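Local coordinates for protein D-alanyl-D-alanine carboxypeptidase (Vibrio cholerae, PDB 5TR7) that probably removes the terminal D-alanine from peptidoglycan precursor peptides, as a penicillin-binding serine carboxypeptidase of the S11 family active in cell-wall synthesis, at residues D89-R92 with G93-Q97; R162-P165 with E166-A169; A116-D119 with L120-A123; S42-I45 with G46-K50. All blocks are in the same frame, centred on the assembly; numbering follows the deposited sequence.

Interaction 1. Residues D89-R92 with G93-Q97; sequences DLNR and GIIIQ
Arg-92 and Ile-96 run side by side on one flank of helix 87-95, where CD1 of Ile-96 rests 3.8 Å from CB of Arg-92 and almost as near its CG. The isoleucine reaches that spot because its CG1 is placed anti to the carbonyl carbon (chi1 -55°), leaning back along the helix toward the preceding turn. One residue back along the chain, Asn-91 and Ile-95 likewise lie side by side, with the amide ND2 of Asn-91 3.9 Å from CD1 of Ile-95. Ile-94 packs against backbone instead, its CG1 lying 3.3 Å from the carbonyl O of Leu-90.

Under these side chains runs a regular series of i to i+4 hydrogen bonds. N of Ile-95 reaches O of Asn-91 at 2.9 Å with an N-H...O angle of 162°, and N of Ile-96 meets O of Arg-92 at 2.8 Å. The same Arg-92 oxygen also receives a weak bond from N of Gln-97, 3.4 Å long. This helix belongs to the helical part of the penicillin-binding fold shared with the beta-lactamase clan, and the chain beyond it soon reaches Ser-98, predicted to be an active-site residue.

In the next shell, Ile-94 touches Lys-38, the predicted proton acceptor, and Ile-45, both on helix 37-50. On another flank, Leu-90 lies against Ala-102, Ala-105 and Met-106 of helix 100-111. The extended Arg-92 chain carries NE to a salt bridge with Glu-173, while Gln-97 gives its NE2 to the backbone O of Phe-176.

Interaction 2. Residues R162-P165 with E166-A169; sequences RDVP and EEYA
Val-164 and Glu-167 lie side by side and point the same way, with CG2 of the valine 3.9 Å from CB of the glutamate. Only the root of the Glu-167 chain takes part: the chain bends at chi2 (-49°) and carries the carboxylate away from the valine, where OE1 accepts a weak hydrogen bond from Asn-91. Tyr-168 departs in another direction. Its CG stands anti to the backbone N (chi1 -177°), sending the ring away from the 162-165 segment, and its hydroxyl is hydrogen-bonded to Asp-198; CB alone stays close, 3.6 Å from O of Pro-165.

Within this segment pair the backbone changes helix. Val-164 leaves helical phi/psi at the end of helix 150-163 and also occupies the N-cap position of the short helix 165-168, so the chain passes from one helix into the next through a single non-helical residue. Its carbonyl O receives N of Tyr-168 at 2.8 Å, in the carbonyl plane, and a weak bond from N of Glu-167. Pro-165, suited to a first helical turn because it has no N-H to offer, supplies its O to N of Ala-169 at 2.9 Å.

Before the turn, the guanidinium of Arg-162 forms a salt bridge with the adjacent Asp-163. NH1 approaches OD2 at 2.8 Å on the syn side, 28° out of the carboxylate plane, and makes a weak second bond to OD1 at 3.3 Å. Asp-163 OD2 is also hydrogen-bonded to Tyr-43 OH, while its backbone O accepts NZ of Lys-50, both from helix 37-50.

Interaction 3. Residues A116-D119 with L120-A123; sequences AFVD and LMNA
Phe-117 and Met-121 make a Met-aromatic contact one turn apart on helix 114-127, an amphipathic helix of the penicillin-binding domain. The sulfur SD of Met-121 is 4.7 Å from the ring centroid, lying 67° off the ring normal, an oblique approach. Atom to atom, CG of Met-121 is 3.6 Å from CE2 of Phe-117, and SD is about as near. With its CG anti to the backbone N (chi1 -176°), the phenyl group is swung toward the side of the helix along which the methionine extends.

This buried side is packed from two directions: Phe-117 and Met-121 both touch Thr-41 of helix 37-50, while Phe-117 also meets Ala-107 and Val-110 of helix 100-111. Val-118 borders it, its CG2 4.1 Å from SD of Met-121.

Away from that interface the packing is sparser. Asp-119 and Ala-123 are exposed, and across the segments they are joined through the backbone, where N of Ala-123 is hydrogen-bonded to O of Asp-119 at 3.0 Å. The methyl group of Ala-123 rests against the same oxygen. Asn-122 occupies an intermediate position: OD1 is hydrogen-bonded to the backbone N of Phe-135, tying the helix to a loop. The asparagine lies alongside Val-118 and points the same way, bringing its ND2 to 3.6 Å from the valine CG1.

Interaction 4. Residues S42-I45 with G46-K50; sequences SYVI and GQEVK
NE2 of Gln-47 donates a hydrogen bond to OH of Tyr-43, 3.1 Å long with an N-H...O angle of 154°. The hydroxyl oxygen lies in the amide plane, though the bond is somewhat bent, and ring and amide planes are turned 65° apart. A bend in the glutamine at chi2 (-75°) folds the amide back alongside the tyrosine. The same hydroxyl is hydrogen-bonded to Asp-163, its stronger partner, and the ring stacks edge-to-face with Trp-124.

Backbone bonds of helix 37-50 underlie this pair: N of Gln-47 meets O of Tyr-43 at 3.0 Å and N of Val-49 meets O of Ile-45 at 2.9 Å. CG of Gln-47 lies 3.7 Å from CE1 of Tyr-43, adding an apolar touch to the polar one. On another flank, CG2 of Ile-45 and CG2 of Val-49 meet more loosely, 4.2 Å apart. This is the helix that carries the predicted SxxK lysine, Lys-38, near its start.

Two hydrogen bonds thus grip the buried tyrosine hydroxyl, which should hold the end of the side chain in place and, with Asp-163 nearby, may polarise the O-H.

In the fold
Interaction 4, on helix 37-50, lies among the other three and touches each of them. Interaction 3 packs on it through CE1 of Phe-117, 3.6 Å from CG1 of Val-44, and interaction 1 through CD1 of Ile-94, 3.7 Å from CD1 of Ile-45. Interaction 2 has the nearest centre, about 9 Å away, and brings CG of Glu-167 to 3.3 Å from CA of Gly-46. Interactions 1 and 3 do not touch, their nearest atoms being about 7 Å apart. Of the predicted active-site residues, Lys-38 has its side chain about 4 Å from that of Ile-94, 6 Å from Ser-42 and 8 Å from Met-121.

Interaction 1. Residues D89-R92 with G93-Q97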
# COMPACT_ATOMS: atom_id res chain seq x y z
N ASP A 89 -2.67 11.73 11.66
CA ASP A 89 -2.61 10.60 12.52
C ASP A 89 -3.35 9.43 11.88
O ASP A 89 -2.85 8.29 11.88
CB ASP A 89 -3.14 10.95 13.89
CG ASP A 89 -2.25 11.87 14.65
OD1 ASP A 89 -1.03 11.58 14.68
OD2 ASP A 89 -2.78 12.83 15.30
N LEU A 90 -4.54 9.67 11.34
CA LEU A 90 -5.24 8.60 10.66
C LEU A 90 -4.42 8.04 9.47
O LEU A 90 -4.40 6.83 9.19
CB LEU A 90 -6.62 9.07 10.16
CG LEU A 90 -7.70 9.23 11.25
CD1 LEU A 90 -8.97 9.82 10.62
CD2 LEU A 90 -8.04 7.91 11.97
N ASN A 91 -3.80 8.97 8.73
CA ASN A 91 -2.93 8.61 7.61
C ASN A 91 -1.84 7.64 7.97
O ASN A 91 -1.61 6.67 7.29
CB ASN A 91 -2.30 9.86 7.09
CG ASN A 91 -2.85 10.23 5.84
OD1 ASN A 91 -3.75 11.06 5.73
ND2 ASN A 91 -2.37 9.54 4.84
N ARG A 92 -1.12 7.97 9.03
CA ARG A 92 -0.10 7.06 9.57
C ARG A 92 -0.70 5.78 10.06
O ARG A 92 -0.10 4.73 9.91
CB ARG A 92 0.72 7.73 10.64
CG ARG A 92 1.53 8.83 10.06
CD ARG A 92 2.35 9.61 11.06
NE ARG A 92 3.33 10.36 10.29
CZ ARG A 92 3.03 11.41 9.52
NH1 ARG A 92 1.81 11.91 9.44
NH2 ARG A 92 4.01 11.99 8.84
N GLY A 93 -1.88 5.83 10.62
CA GLY A 93 -2.51 4.55 11.02
C GLY A 93 -2.75 3.64 9.83
O GLY A 93 -2.58 2.39 9.86
N ILE A 94 -3.14 4.27 8.73
CA ILE A 94 -3.35 3.51 7.51
C ILE A 94 -2.01 2.94 6.95
O ILE A 94 -1.86 1.78 6.69
CB ILE A 94 -3.99 4.41 6.43
CG1 ILE A 94 -5.43 4.76 6.83
CG2 ILE A 94 -3.87 3.76 5.03
CD1 ILE A 94 -6.13 5.79 5.91
N ILE A 95 -1.05 3.83 6.79
CA ILE A 95 0.16 3.50 6.12
C ILE A 95 1.12 2.67 6.95
O ILE A 95 1.65 1.71 6.47
CB ILE A 95 0.85 4.81 5.66
CG1 ILE A 95 0.05 5.44 4.50
CG2 ILE A 95 2.31 4.56 5.24
CD1 ILE A 95 0.45 6.89 4.20
N ILE A 96 1.38 3.09 8.16
CA ILE A 96 2.33 2.40 8.99
C ILE A 96 1.73 1.20 9.72
O ILE A 96 2.35 0.16 9.80
CB ILE A 96 2.92 3.39 10.00
CG1 ILE A 96 3.51 4.60 9.22
CG2 ILE A 96 4.00 2.70 10.87
CD1 ILE A 96 3.98 5.78 10.09
N GLN A 97 0.56 1.39 10.27
CA GLN A 97 -0.07 0.37 11.09
C GLN A 97 -1.02 -0.48 10.27
O GLN A 97 -1.48 -1.49 10.76
CB GLN A 97 -0.88 1.00 12.23
CG GLN A 97 -0.14 2.04 13.07
CD GLN A 97 -0.93 2.53 14.24
OE1 GLN A 97 -2.14 2.73 14.13
NE2 GLN A 97 -0.25 2.75 15.39

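Interaction 2. Residues R162-P165 with E166-A169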
# COMPACT_ATOMS: atom_id res chain seq x y z
N ARG A 162 5.53 9.02 -7.55
CA ARG A 162 5.54 10.07 -8.57
C ARG A 162 4.63 11.23 -8.37
O ARG A 162 5.01 12.37 -8.69
CB ARG A 162 5.13 9.44 -9.93
CG ARG A 162 5.20 10.34 -11.14
CD ARG A 162 3.91 10.14 -11.92
NE ARG A 162 3.75 8.86 -12.51
CZ ARG A 162 2.60 8.24 -12.79
NH1 ARG A 162 1.38 8.61 -12.41
NH2 ARG A 162 2.67 7.09 -13.38
N ASP A 163 3.41 10.95 -7.95
CA ASP A 163 2.34 12.02 -7.93
C ASP A 163 2.05 12.56 -6.56
O ASP A 163 1.66 13.71 -6.45
CB ASP A 163 1.01 11.45 -8.47
CG ASP A 163 1.11 10.83 -9.85
OD1 ASP A 163 1.94 11.30 -10.62
OD2 ASP A 163 0.23 10.00 -10.23
N VAL A 164 2.23 11.75 -5.51
CA VAL A 164 1.98 12.20 -4.10
C VAL A 164 3.21 11.98 -3.16
O VAL A 164 3.16 11.22 -2.18
CB VAL A 164 0.70 11.59 -3.57
CG1 VAL A 164 -0.52 12.17 -4.36
CG2 VAL A 164 0.74 10.08 -3.64
N PRO A 165 4.32 12.67 -3.47
CA PRO A 165 5.60 12.45 -2.68
C PRO A 165 5.46 12.64 -1.15
O PRO A 165 6.00 11.88 -0.40
CB PRO A 165 6.62 13.39 -3.33
CG PRO A 165 5.78 14.36 -4.25
CD PRO A 165 4.42 13.70 -4.54
N GLU A 166 4.66 13.60 -0.73
CA GLU A 166 4.40 13.87 0.70
C GLU A 166 3.68 12.74 1.33
O GLU A 166 3.86 12.49 2.50
CB GLU A 166 3.70 15.20 0.94
CG GLU A 166 4.56 16.45 0.54
CD GLU A 166 5.91 16.61 1.21
OE1 GLU A 166 5.99 16.34 2.41
OE2 GLU A 166 6.97 16.81 0.54
N GLU A 167 2.88 12.06 0.54
CA GLU A 167 2.23 10.89 1.08
C GLU A 167 3.25 9.77 1.09
O GLU A 167 3.33 9.06 2.08
CB GLU A 167 1.08 10.38 0.21
CG GLU A 167 -0.34 10.60 0.55
CD GLU A 167 -0.82 10.28 1.99
OE1 GLU A 167 -1.53 9.22 2.41
OE2 GLU A 167 -0.65 11.37 2.57
N TYR A 168 4.04 9.63 0.01
CA TYR A 168 5.01 8.52 -0.11
C TYR A 168 6.06 8.53 0.98
O TYR A 168 6.50 7.48 1.40
CB TYR A 168 5.71 8.51 -1.48
CG TYR A 168 6.63 7.33 -1.60
CD1 TYR A 168 6.12 6.07 -1.70
CD2 TYR A 168 8.04 7.48 -1.54
CE1 TYR A 168 6.94 4.98 -1.73
CE2 TYR A 168 8.86 6.37 -1.52
CZ TYR A 168 8.28 5.12 -1.64
OH TYR A 168 9.00 3.98 -1.71
N ALA A 169 6.44 9.72 1.42
CA ALA A 169 7.49 9.81 2.46
C ALA A 169 7.09 9.08 3.71
O ALA A 169 7.91 8.48 4.41
CB ALA A 169 7.81 11.26 2.81

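Interaction 3. Residues A116-D119 with L120-A123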
# COMPACT_ATOMS: atom_id res chain seq x y z
N ALA A 116 -18.81 6.20 -1.78
CA ALA A 116 -18.36 7.28 -2.66
C ALA A 116 -16.86 7.30 -2.67
O ALA A 116 -16.26 7.53 -3.70
CB ALA A 116 -18.93 8.60 -2.19
N PHE A 117 -16.22 7.01 -1.55
CA PHE A 117 -14.71 7.00 -1.53
C PHE A 117 -14.23 5.95 -2.51
O PHE A 117 -13.31 6.20 -3.28
CB PHE A 117 -14.14 6.79 -0.15
CG PHE A 117 -12.64 6.87 -0.09
CD1 PHE A 117 -12.01 8.08 0.00
CD2 PHE A 117 -11.86 5.71 -0.15
CE1 PHE A 117 -10.60 8.16 0.07
CE2 PHE A 117 -10.48 5.78 -0.12
CZ PHE A 117 -9.85 7.01 0.04
N VAL A 118 -14.92 4.82 -2.53
CA VAL A 118 -14.61 3.73 -3.48
C VAL A 118 -14.78 4.22 -4.94
O VAL A 118 -14.01 3.87 -5.82
CB VAL A 118 -15.40 2.46 -3.17
CG1 VAL A 118 -15.10 1.42 -4.21
CG2 VAL A 118 -15.02 1.88 -1.82
N ASP A 119 -15.79 5.03 -5.20
CA ASP A 119 -15.94 5.63 -6.56
C ASP A 119 -14.66 6.40 -6.90
O ASP A 119 -14.08 6.23 -7.96
CB ASP A 119 -17.16 6.59 -6.65
CG ASP A 119 -18.50 5.87 -6.51
OD1 ASP A 119 -18.50 4.63 -6.62
OD2 ASP A 119 -19.58 6.53 -6.37
N LEU A 120 -14.19 7.26 -6.01
CA LEU A 120 -12.93 7.97 -6.32
C LEU A 120 -11.76 6.97 -6.51
O LEU A 120 -10.93 7.16 -7.41
CB LEU A 120 -12.49 8.90 -5.21
CG LEU A 120 -13.49 9.99 -4.84
CD1 LEU A 120 -12.89 10.67 -3.61
CD2 LEU A 120 -13.77 10.96 -5.98
N MET A 121 -11.69 5.91 -5.69
CA MET A 121 -10.62 4.94 -5.84
C MET A 121 -10.59 4.37 -7.24
O MET A 121 -9.54 4.35 -7.85
CB MET A 121 -10.70 3.77 -4.84
CG MET A 121 -10.60 4.12 -3.36
SD MET A 121 -11.03 2.76 -2.24
CE MET A 121 -9.57 1.74 -2.33
N ASN A 122 -11.71 3.89 -7.75
CA ASN A 122 -11.75 3.32 -9.11
C ASN A 122 -11.56 4.35 -10.18
O ASN A 122 -11.07 4.01 -11.27
CB ASN A 122 -13.07 2.54 -9.35
CG ASN A 122 -13.17 1.30 -8.45
OD1 ASN A 122 -12.23 0.48 -8.37
ND2 ASN A 122 -14.29 1.18 -7.71
N ALA A 123 -12.00 5.58 -9.98
CA ALA A 123 -11.77 6.60 -11.02
C ALA A 123 -10.26 6.85 -11.08
O ALA A 123 -9.66 6.92 -12.15
CB ALA A 123 -12.52 7.89 -10.73

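Interaction 4. Residues S42-I45 with G46-K50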
# COMPACT_ATOMS: atom_id res chain seq x y z
N SER A 42 -4.48 5.59 0.30
CA SER A 42 -3.53 6.66 0.63
C SER A 42 -3.28 7.52 -0.63
O SER A 42 -2.95 8.69 -0.49
CB SER A 42 -2.22 6.15 1.17
OG SER A 42 -1.40 5.74 0.09
N TYR A 43 -3.41 6.93 -1.82
CA TYR A 43 -3.18 7.69 -3.04
C TYR A 43 -4.27 8.75 -3.14
O TYR A 43 -3.98 9.94 -3.36
CB TYR A 43 -3.13 6.80 -4.31
CG TYR A 43 -2.84 7.59 -5.58
CD1 TYR A 43 -3.87 8.19 -6.28
CD2 TYR A 43 -1.54 7.77 -6.08
CE1 TYR A 43 -3.61 8.99 -7.38
CE2 TYR A 43 -1.29 8.54 -7.22
CZ TYR A 43 -2.32 9.16 -7.86
OH TYR A 43 -2.08 9.93 -8.96
N VAL A 44 -5.53 8.34 -2.98
CA VAL A 44 -6.65 9.30 -3.03
C VAL A 44 -6.50 10.37 -1.95
O VAL A 44 -6.64 11.57 -2.20
CB VAL A 44 -8.02 8.59 -2.90
CG1 VAL A 44 -9.16 9.61 -2.95
CG2 VAL A 44 -8.21 7.57 -4.02
N ILE A 45 -6.18 9.93 -0.73
CA ILE A 45 -5.95 10.90 0.37
C ILE A 45 -4.83 11.91 -0.01
O ILE A 45 -4.95 13.09 0.20
CB ILE A 45 -5.59 10.16 1.66
CG1 ILE A 45 -6.81 9.38 2.16
CG2 ILE A 45 -5.07 11.11 2.73
CD1 ILE A 45 -6.41 8.36 3.25
N GLY A 46 -3.78 11.44 -0.64
CA GLY A 46 -2.64 12.29 -1.05
C GLY A 46 -3.10 13.33 -2.06
O GLY A 46 -2.75 14.52 -1.96
N GLN A 47 -3.93 12.91 -3.00
CA GLN A 47 -4.43 13.88 -3.95
C GLN A 47 -5.29 14.92 -3.29
O GLN A 47 -5.16 16.12 -3.61
CB GLN A 47 -5.15 13.19 -5.08
CG GLN A 47 -4.21 12.43 -6.05
CD GLN A 47 -3.45 13.34 -6.96
OE1 GLN A 47 -3.55 14.53 -6.83
NE2 GLN A 47 -2.74 12.79 -7.93
N GLU A 48 -6.14 14.50 -2.34
CA GLU A 48 -7.02 15.44 -1.66
C GLU A 48 -6.23 16.44 -0.85
O GLU A 48 -6.61 17.61 -0.80
CB GLU A 48 -8.07 14.74 -0.78
CG GLU A 48 -9.05 13.85 -1.52
CD GLU A 48 -9.93 14.62 -2.50
OE1 GLU A 48 -10.44 15.70 -2.17
OE2 GLU A 48 -10.13 14.14 -3.61
N VAL A 49 -5.17 15.99 -0.19
CA VAL A 49 -4.29 16.89 0.59
C VAL A 49 -3.58 17.86 -0.35
O VAL A 49 -3.57 19.03 -0.10
CB VAL A 49 -3.21 16.09 1.35
CG1 VAL A 49 -2.16 17.02 1.97
CG2 VAL A 49 -3.87 15.16 2.39
N LYS A 50 -3.01 17.40 -1.48
CA LYS A 50 -2.33 18.32 -2.39
C LYS A 50 -3.22 19.38 -2.93
O LYS A 50 -2.79 20.50 -3.08
CB LYS A 50 -1.82 17.66 -3.65
CG LYS A 50 -0.62 16.80 -3.52
CD LYS A 50 0.02 16.70 -4.93
CE LYS A 50 -0.98 16.21 -5.98
NZ LYS A 50 -0.25 15.72 -7.14